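Local coordinates for protein fucose-specific lectin (Aleuria aurantia, PDB 6GKE) that binds L-fucose at five sites between the blades of a six-bladed beta-propeller, with strongest preference for alpha-1,6-linked core fucose on glycoproteins, at residues Val66-Lys69 with Ile74-Arg77; His145-Val148 with Lys152-Ala155; Tyr181-Asp186 with Ala206-Gly211. The protein carries 1 engineered substitution. One frame throughout, in Å; residues are numbered along the deposited sequence. Where two conformers were deposited one is given.

Contact 1 (Val66-Lys69 with Ile74-Arg77). With FUC (alpha-L-fucopyranose), chain B; FUC (alpha-L-fucopyranose), chain C.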
loop_
_atom_site.group_PDB
_atom_site.type_symbol
_atom_site.label_atom_id
_atom_site.label_comp_id
_atom_site.label_asym_id
_atom_site.label_seq_id
_atom_site.Cartn_x
_atom_site.Cartn_y
_atom_site.Cartn_z
ATOM N N VAL A 66 -3.188 -14.748 20.452
ATOM C CA VAL A 66 -4.048 -15.187 21.559
ATOM C C VAL A 66 -3.521 -14.602 22.870
ATOM O O VAL A 66 -2.363 -14.190 22.962
ATOM C CB VAL A 66 -4.130 -16.721 21.663
ATOM C CG1 VAL A 66 -4.782 -17.334 20.437
ATOM C CG2 VAL A 66 -2.768 -17.356 21.922
ATOM N N THR A 67 -4.378 -14.621 23.894
ATOM C CA THR A 67 -4.017 -14.110 25.205
ATOM C C THR A 67 -4.774 -14.872 26.294
ATOM O O THR A 67 -5.860 -15.394 26.069
ATOM C CB THR A 67 -4.289 -12.602 25.287
ATOM O OG1 THR A 67 -3.774 -12.052 26.501
ATOM C CG2 THR A 67 -5.763 -12.263 25.209
ATOM N N TRP A 68 -4.178 -14.898 27.482
ATOM C CA TRP A 68 -4.816 -15.397 28.695
ATOM C C TRP A 68 -4.081 -14.772 29.883
ATOM O O TRP A 68 -3.008 -14.193 29.712
ATOM C CB TRP A 68 -4.817 -16.935 28.766
ATOM C CG TRP A 68 -3.453 -17.539 28.926
ATOM C CD1 TRP A 68 -2.861 -17.959 30.081
ATOM C CD2 TRP A 68 -2.490 -17.771 27.881
ATOM N NE1 TRP A 68 -1.604 -18.433 29.829
ATOM C CE2 TRP A 68 -1.346 -18.328 28.490
ATOM C CE3 TRP A 68 -2.480 -17.571 26.496
ATOM C CZ2 TRP A 68 -0.207 -18.668 27.766
ATOM C CZ3 TRP A 68 -1.355 -17.914 25.777
ATOM C CH2 TRP A 68 -0.232 -18.452 26.408
ATOM N N LYS A 69 -4.667 -14.895 31.073
ATOM C CA LYS A 69 -4.038 -14.393 32.277
ATOM C C LYS A 69 -3.383 -15.560 33.021
ATOM O O LYS A 69 -3.942 -16.634 33.127
ATOM C CB LYS A 69 -5.063 -13.658 33.145
ATOM C CG LYS A 69 -4.472 -12.965 34.361
ATOM C CD LYS A 69 -5.399 -11.940 34.984
ATOM C CE LYS A 69 -6.806 -12.455 35.209
ATOM N NZ LYS A 69 -7.628 -11.496 35.988
ATOM N N ILE A 74 -0.289 -10.963 32.211
ATOM C CA ILE A 74 -0.948 -11.174 30.939
ATOM C C ILE A 74 0.026 -11.892 30.006
ATOM O O ILE A 74 1.133 -11.422 29.784
ATOM C CB ILE A 74 -1.426 -9.845 30.331
ATOM C CG1 ILE A 74 -2.391 -9.100 31.260
ATOM C CG2 ILE A 74 -2.036 -10.073 28.958
ATOM C CD1 ILE A 74 -3.647 -9.862 31.613
ATOM N N GLN A 75 -0.418 -13.031 29.466
ATOM C CA GLN A 75 0.332 -13.760 28.457
ATOM C C GLN A 75 -0.240 -13.428 27.077
ATOM O O GLN A 75 -1.450 -13.442 26.879
ATOM C CB GLN A 75 0.266 -15.268 28.708
ATOM C CG GLN A 75 0.835 -15.695 30.053
ATOM C CD GLN A 75 2.338 -15.825 30.060
ATOM O OE1 GLN A 75 2.985 -15.952 29.022
ATOM N NE2 GLN A 75 2.907 -15.802 31.257
ATOM N N ILE A 76 0.656 -13.130 26.131
ATOM C CA ILE A 76 0.271 -12.930 24.742
ATOM C C ILE A 76 1.182 -13.803 23.886
ATOM O O ILE A 76 2.374 -13.938 24.173
ATOM C CB ILE A 76 0.340 -11.454 24.299
ATOM C CG1 ILE A 76 -0.449 -10.552 25.250
ATOM C CG2 ILE A 76 -0.128 -11.308 22.857
ATOM C CD1 ILE A 76 -0.160 -9.078 25.095
ATOM N N ARG A 77 0.612 -14.387 22.835
ATOM C CA ARG A 77 1.394 -15.077 21.819
ATOM C C ARG A 77 0.983 -14.522 20.459
ATOM O O ARG A 77 -0.213 -14.448 20.162
ATOM C CB ARG A 77 1.165 -16.591 21.860
ATOM C CG ARG A 77 1.432 -17.236 23.211
ATOM C CD ARG A 77 2.897 -17.180 23.617
ATOM N NE ARG A 77 3.160 -17.854 24.884
ATOM C CZ ARG A 77 3.108 -17.285 26.091
ATOM N NH1 ARG A 77 2.799 -16.006 26.228
ATOM N NH2 ARG A 77 3.360 -18.008 27.170
HETATM C C1 FUC B . 5.989 -20.443 26.137
HETATM C C2 FUC B . 6.349 -20.489 24.657
HETATM C C3 FUC B . 5.686 -21.683 23.983
HETATM C C4 FUC B . 4.181 -21.622 24.235
HETATM C C5 FUC B . 3.935 -21.636 25.739
HETATM C C6 FUC B . 2.463 -21.595 26.111
HETATM O O2 FUC B . 7.770 -20.571 24.507
HETATM O O3 FUC B . 6.021 -21.714 22.591
HETATM O O4 FUC B . 3.598 -20.420 23.713
HETATM O O5 FUC B . 4.575 -20.490 26.329
HETATM C C1 FUC C . 1.377 -3.376 28.066
HETATM C C2 FUC C . 2.075 -3.336 26.721
HETATM C C3 FUC C . 2.706 -4.689 26.399
HETATM C C4 FUC C . 1.678 -5.801 26.537
HETATM C C5 FUC C . 1.070 -5.748 27.935
HETATM C C6 FUC C . -0.005 -6.800 28.166
HETATM O O1 FUC C . 2.385 -3.472 29.063
HETATM O O2 FUC C . 3.098 -2.334 26.756
HETATM O O3 FUC C . 3.297 -4.659 25.096
HETATM O O4 FUC C . 0.623 -5.662 25.581
HETATM O O5 FUC C . 0.467 -4.467 28.127
#
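Arg-77 lies against Trp-68 across the first two strands of a propeller blade, an antiparallel hairpin with Val-66/Arg-77 and Trp-68/Gln-75 as its hydrogen-bonded pairs. Followed outward, Arg-77 CB meets Val-66 CG2 at 4.0 Å and CG rests on CZ3 and CH2 of the Trp-68 ring. The chain then bends (chi2 -66°), and CD and NE turn to one fucose, Arg-77 NE donating to its O4 at 2.9 Å. Arg-77 CZ sits 3.6 Å from Trp-68 CH2, which lies over the guanidinium face with the two planes 55° apart. Arg-77 NH2 donates to the same fucose's O5 at 2.9 Å. At the far end NH1 and NH2 both grip Gln-75 OE1, NH1 in the amide plane on a lone pair and NH2 from above it, while NH1 also donates to Ile-76 O. Gln-75 CB covers the Trp-68 six-membered ring, 3.6 Å from its centroid, a CH-pi contact. On the side bearing Thr-67, Ile-74 and Ile-76, Thr-67 OG1 donates to Gln-75 O at 2.7 Å; Trp-68 N hydrogen-bonds the same oxygen from the opposite face of the carbonyl plane. Ile-76 CD1 and Ile-74 CG2 touch a second fucose. Glu-89, Gln-101 and Trp-153 also hydrogen-bond to the first sugar. With every guanidinium nitrogen engaged and one face on indole, Arg-77 is held in a fixed pose, presenting NE and NH2 to fucose.

Contact 2 (His145-Val148 with Lys152-Ala155). With FUC (alpha-L-fucopyranose), chain E; FUC (alpha-L-fucopyranose), chain B.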
loop_
_atom_site.group_PDB
_atom_site.type_symbol
_atom_site.label_atom_id
_atom_site.label_comp_id
_atom_site.label_asym_id
_atom_site.label_seq_id
_atom_site.Cartn_x
_atom_site.Cartn_y
_atom_site.Cartn_z
ATOM N N HIS A 145 -3.756 -27.272 8.280
ATOM C CA HIS A 145 -3.008 -28.027 9.256
ATOM C C HIS A 145 -3.052 -27.310 10.603
ATOM O O HIS A 145 -3.200 -26.094 10.659
ATOM C CB HIS A 145 -1.562 -28.202 8.796
ATOM C CG HIS A 145 -1.446 -29.031 7.566
ATOM N ND1 HIS A 145 -1.150 -30.381 7.613
ATOM C CD2 HIS A 145 -1.623 -28.726 6.261
ATOM C CE1 HIS A 145 -1.122 -30.859 6.383
ATOM N NE2 HIS A 145 -1.409 -29.866 5.539
ATOM N N GLU A 146 -2.866 -28.090 11.667
ATOM C CA GLU A 146 -2.956 -27.611 13.036
ATOM C C GLU A 146 -1.668 -27.962 13.784
ATOM O O GLU A 146 -1.186 -29.095 13.684
ATOM C CB GLU A 146 -4.156 -28.290 13.696
ATOM C CG GLU A 146 -4.390 -27.944 15.155
ATOM C CD GLU A 146 -5.402 -28.868 15.807
ATOM O OE1 GLU A 146 -5.194 -30.097 15.701
ATOM O OE2 GLU A 146 -6.382 -28.369 16.411
ATOM N N TYR A 147 -1.151 -27.005 14.560
ATOM C CA TYR A 147 -0.093 -27.274 15.542
ATOM C C TYR A 147 -0.683 -27.026 16.935
ATOM O O TYR A 147 -1.514 -26.139 17.128
ATOM C CB TYR A 147 1.212 -26.509 15.246
ATOM C CG TYR A 147 2.373 -27.465 15.120
ATOM C CD1 TYR A 147 2.524 -28.226 13.970
ATOM C CD2 TYR A 147 3.229 -27.729 16.181
ATOM C CE1 TYR A 147 3.493 -29.210 13.871
ATOM C CE2 TYR A 147 4.205 -28.713 16.098
ATOM C CZ TYR A 147 4.334 -29.461 14.940
ATOM O OH TYR A 147 5.268 -30.454 14.841
ATOM N N VAL A 148 -0.243 -27.850 17.884
ATOM C CA VAL A 148 -0.905 -28.045 19.168
ATOM C C VAL A 148 0.067 -27.739 20.308
ATOM O O VAL A 148 1.135 -28.341 20.356
ATOM C CB VAL A 148 -1.364 -29.513 19.270
ATOM C CG1 VAL A 148 -1.870 -29.879 20.657
ATOM C CG2 VAL A 148 -2.394 -29.850 18.203
ATOM N N LYS A 152 3.569 -28.990 25.330
ATOM C CA LYS A 152 4.687 -29.060 24.389
ATOM C C LYS A 152 4.075 -28.907 22.997
ATOM O O LYS A 152 2.924 -29.268 22.818
ATOM C CB LYS A 152 5.389 -30.423 24.429
ATOM C CG LYS A 152 6.054 -30.826 25.735
ATOM C CD LYS A 152 7.288 -30.014 26.037
ATOM C CE LYS A 152 7.881 -30.321 27.395
ATOM N NZ LYS A 152 8.510 -31.661 27.436
ATOM N N TRP A 153 4.833 -28.402 22.023
ATOM C CA TRP A 153 4.327 -28.315 20.658
ATOM C C TRP A 153 4.364 -29.688 19.980
ATOM O O TRP A 153 5.387 -30.365 19.978
ATOM C CB TRP A 153 5.129 -27.312 19.830
ATOM C CG TRP A 153 4.861 -25.888 20.189
ATOM C CD1 TRP A 153 5.714 -25.036 20.824
ATOM C CD2 TRP A 153 3.663 -25.137 19.926
ATOM N NE1 TRP A 153 5.127 -23.812 20.985
ATOM C CE2 TRP A 153 3.873 -23.840 20.436
ATOM C CE3 TRP A 153 2.449 -25.419 19.284
ATOM C CZ2 TRP A 153 2.907 -22.841 20.349
ATOM C CZ3 TRP A 153 1.498 -24.426 19.188
ATOM C CH2 TRP A 153 1.727 -23.154 19.716
ATOM N N THR A 154 3.250 -30.048 19.339
ATOM C CA THR A 154 3.206 -31.226 18.493
ATOM C C THR A 154 2.176 -30.998 17.380
ATOM O O THR A 154 1.324 -30.125 17.465
ATOM C CB THR A 154 2.954 -32.488 19.329
ATOM O OG1 THR A 154 3.361 -33.627 18.571
ATOM C CG2 THR A 154 1.506 -32.645 19.743
ATOM N N ALA A 155 2.293 -31.794 16.321
ATOM C CA ALA A 155 1.366 -31.684 15.211
ATOM C C ALA A 155 -0.020 -32.171 15.644
ATOM O O ALA A 155 -0.153 -33.093 16.457
ATOM C CB ALA A 155 1.871 -32.465 14.026
HETATM C C1 FUC E . -5.702 -32.510 20.238
HETATM C C2 FUC E . -5.506 -32.339 18.736
HETATM C C3 FUC E . -6.878 -32.168 18.069
HETATM C C4 FUC E . -7.644 -31.012 18.719
HETATM C C5 FUC E . -7.807 -31.349 20.195
HETATM C C6 FUC E . -8.602 -30.303 20.949
HETATM O O1 FUC E . -6.294 -33.790 20.447
HETATM O O2 FUC E . -4.781 -33.466 18.207
HETATM O O3 FUC E . -6.735 -31.987 16.661
HETATM O O4 FUC E . -6.929 -29.777 18.634
HETATM O O5 FUC E . -6.515 -31.465 20.795
HETATM C C1 FUC B . 5.989 -20.443 26.137
HETATM C C2 FUC B . 6.349 -20.489 24.657
HETATM C C3 FUC B . 5.686 -21.683 23.983
HETATM C C4 FUC B . 4.181 -21.622 24.235
HETATM C C5 FUC B . 3.935 -21.636 25.739
HETATM C C6 FUC B . 2.463 -21.595 26.111
HETATM O O2 FUC B . 7.770 -20.571 24.507
HETATM O O3 FUC B . 6.021 -21.714 22.591
HETATM O O4 FUC B . 3.598 -20.420 23.713
HETATM O O5 FUC B . 4.575 -20.490 26.329
HETATM O O HOH W 1 6.552 -31.205 17.095
#
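Tyr-147 lays its ring over the backbone of Thr-154 and Ala-155 in the hairpin of the two outer strands of one propeller blade. The tight part is here: Thr-154 O and Ala-155 N stand over one ring face, Ala-155 CA makes a CH-pi contact 3.8 Å from the Tyr-147 ring centroid, and Ala-155 CB meets Tyr-147 CE1 at 3.6 Å. An unusual chi1 of -124° swings the phenol across the neighbouring strand in this way. Beneath it, Val-148 and Thr-154 form the hydrogen-bonded pair, Val-148 N to Thr-154 O at 2.8 Å and Thr-154 N returning to Val-148 O. That carbonyl also receives a CA-H contact from Trp-153. Val-148 CB packs 3.3 Å from Thr-154 O, though the two side chains only graze each other, at 4.3 Å between Val-148 CB and Thr-154 CG2. The indole is packed too: Trp-153 CE3 lies at the edge of the Tyr-147 ring, near its plane, 3.9 Å from Tyr-147 CD2.

Toward solvent the fit slackens. Thr-154 and Ala-155 are exposed, the Lys-152 side chain leads away from strand 145-148, and a water spans Tyr-147 OH and Trp-153 O.

The hairpin serves two fucose sites, consistent with binding between adjacent blades. Glu-146 has CG opposite its backbone N (chi1 178°), and its extended chain puts the carboxylate before one fucose, accepting from O3 and O4; Arg-131 and Trp-199 hydrogen-bond to the same sugar. Trp-153 serves the other site, the one Arg-77 reaches from the adjacent blade. With that sugar at the indole edge, near the ring plane, Trp-153 NE1 donates an almost straight bond to fucose O3, 2.8 Å long with 165° at the hydrogen.

Contact 3 (Tyr181-Asp186 with Ala206-Gly211)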
loop_
_atom_site.group_PDB
_atom_site.type_symbol
_atom_site.label_atom_id
_atom_site.label_comp_id
_atom_site.label_asym_id
_atom_site.label_seq_id
_atom_site.Cartn_x
_atom_site.Cartn_y
_atom_site.Cartn_z
ATOM N N TYR A 181 -13.211 -21.965 10.618
ATOM C CA TYR A 181 -13.926 -21.465 9.448
ATOM C C TYR A 181 -12.909 -21.176 8.351
ATOM O O TYR A 181 -11.855 -20.610 8.601
ATOM C CB TYR A 181 -14.739 -20.215 9.805
ATOM C CG TYR A 181 -15.735 -20.512 10.888
ATOM C CD1 TYR A 181 -16.974 -21.051 10.589
ATOM C CD2 TYR A 181 -15.393 -20.372 12.221
ATOM C CE1 TYR A 181 -17.860 -21.419 11.586
ATOM C CE2 TYR A 181 -16.267 -20.732 13.232
ATOM C CZ TYR A 181 -17.502 -21.268 12.915
ATOM O OH TYR A 181 -18.348 -21.655 13.920
ATOM N N TYR A 182 -13.239 -21.577 7.126
ATOM C CA TYR A 182 -12.325 -21.422 5.998
ATOM C C TYR A 182 -13.158 -21.373 4.720
ATOM O O TYR A 182 -14.338 -21.688 4.753
ATOM C CB TYR A 182 -11.323 -22.578 5.970
ATOM C CG TYR A 182 -11.973 -23.924 5.778
ATOM C CD1 TYR A 182 -12.495 -24.634 6.846
ATOM C CD2 TYR A 182 -12.121 -24.464 4.512
ATOM C CE1 TYR A 182 -13.133 -25.849 6.666
ATOM C CE2 TYR A 182 -12.746 -25.684 4.314
ATOM C CZ TYR A 182 -13.259 -26.378 5.394
ATOM O OH TYR A 182 -13.886 -27.573 5.185
ATOM N N GLN A 183 -12.535 -21.003 3.601
ATOM C CA GLN A 183 -13.247 -20.929 2.341
ATOM C C GLN A 183 -12.824 -22.112 1.471
ATOM O O GLN A 183 -11.655 -22.260 1.123
ATOM C CB GLN A 183 -12.989 -19.591 1.653
ATOM C CG GLN A 183 -13.843 -19.391 0.407
ATOM C CD GLN A 183 -13.750 -17.983 -0.122
ATOM O OE1 GLN A 183 -12.682 -17.375 -0.124
ATOM N NE2 GLN A 183 -14.865 -17.457 -0.600
ATOM N N ALA A 184 -13.804 -22.963 1.148
ATOM C CA ALA A 184 -13.574 -24.167 0.367
ATOM C C ALA A 184 -13.517 -23.816 -1.119
ATOM O O ALA A 184 -13.808 -22.690 -1.518
ATOM C CB ALA A 184 -14.659 -25.171 0.655
ATOM N N THR A 185 -13.175 -24.814 -1.940
ATOM C CA THR A 185 -12.901 -24.600 -3.351
ATOM C C THR A 185 -14.148 -24.157 -4.134
ATOM O O THR A 185 -13.994 -23.659 -5.231
ATOM C CB THR A 185 -12.268 -25.846 -3.988
ATOM O OG1 THR A 185 -13.074 -26.989 -3.695
ATOM C CG2 THR A 185 -10.852 -26.081 -3.507
ATOM N N ASP A 186 -15.358 -24.345 -3.587
ATOM C CA ASP A 186 -16.606 -23.855 -4.202
ATOM C C ASP A 186 -16.929 -22.416 -3.760
ATOM O O ASP A 186 -18.029 -21.933 -4.014
ATOM C CB ASP A 186 -17.776 -24.796 -3.900
ATOM C CG ASP A 186 -18.055 -25.028 -2.425
ATOM O OD1 ASP A 186 -17.207 -24.639 -1.583
ATOM O OD2 ASP A 186 -19.120 -25.601 -2.126
ATOM N N ALA A 206 -21.731 -20.595 3.945
ATOM C CA ALA A 206 -22.180 -19.341 3.357
ATOM C C ALA A 206 -21.353 -19.020 2.116
ATOM O O ALA A 206 -20.128 -19.069 2.151
ATOM C CB ALA A 206 -22.053 -18.217 4.354
ATOM N N SER A 207 -22.027 -18.634 1.034
ATOM C CA SER A 207 -21.356 -18.136 -0.163
ATOM C C SER A 207 -20.647 -16.815 0.155
ATOM O O SER A 207 -21.195 -15.959 0.845
ATOM C CB SER A 207 -22.330 -17.954 -1.294
ATOM O OG SER A 207 -22.841 -19.203 -1.725
ATOM N N ALA A 208 -19.438 -16.647 -0.380
ATOM C CA ALA A 208 -18.675 -15.423 -0.209
ATOM C C ALA A 208 -17.811 -15.191 -1.448
ATOM O O ALA A 208 -17.488 -16.127 -2.178
ATOM C CB ALA A 208 -17.823 -15.493 1.033
ATOM N N SER A 209 -17.436 -13.928 -1.661
ATOM C CA SER A 209 -16.490 -13.572 -2.705
ATOM C C SER A 209 -15.230 -14.434 -2.577
ATOM O O SER A 209 -14.763 -14.693 -1.477
ATOM C CB SER A 209 -16.119 -12.110 -2.626
ATOM O OG SER A 209 -17.253 -11.269 -2.804
ATOM N N ALA A 210 -14.646 -14.837 -3.706
ATOM C CA ALA A 210 -13.397 -15.580 -3.671
ATOM C C ALA A 210 -12.323 -14.763 -2.941
ATOM O O ALA A 210 -12.092 -13.604 -3.266
ATOM C CB ALA A 210 -12.951 -15.917 -5.073
ATOM N N GLY A 211 -11.657 -15.391 -1.968
ATOM C CA GLY A 211 -10.488 -14.815 -1.315
ATOM C C GLY A 211 -10.801 -13.880 -0.154
ATOM O O GLY A 211 -9.935 -13.111 0.236
#
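Gln-183 at the end of the strand part of 181-186 faces the chain of 206-211 across a gap of 7.6 Å between Gln-183 CA and Gly-211 CA, with no backbone hydrogen bond between the two segments. The Gln-183 side chain bridges that gap alone. With CG on the far side of CB from the backbone N (chi1 -173°) and chi2 again extended, it runs out to place its amide against the loop that follows strand 199-207. The two ends of the amide do opposite work. Gln-183 NE2 donates to Ser-209 O at 2.9 Å, nearly straight at 172°; the acceptor lies in the amide plane of Gln-183, although the donor stands well above the carbonyl plane of Ser-209. Gln-183 OE1 accepts from Gly-211 N at 2.9 Å, the donor tilted 24° from the amide carbonyl plane. Beside these bonds, Ala-208 CB lies 3.9 Å from Gln-183 NE2, a looser contact. Outside the segments, NE2 also donates to Asn-187 O, and the backbone N of Gln-183 donates to Thr-166 OG1. The contact thus joins the second strand of one blade to the linker into the next. Because carbonyl and N-H of the linker are read by complementary ends of one buried amide, the bonds settle which end of the amide is oxygen and probably help hold the linker against the blade.

Contacts 1 and 2 are hairpins of different blades, the former made of inner strands and largely buried, the latter of outer strands and only partly buried. Contact 3 lies at the surface and joins a strand to an interblade linker. Contacts 1 and 2 do not touch, their nearest atoms being about 6 Å apart, yet both reach the same fucose, one through a guanidinium and the other through an indole N-H. Contact 3, on the opposite side of the chain's centre from contact 1, holds no sugar. Chemistry follows place: an arginine leaning on an indole in the first, ring over backbone in the second, a lone amide reading backbone in the third.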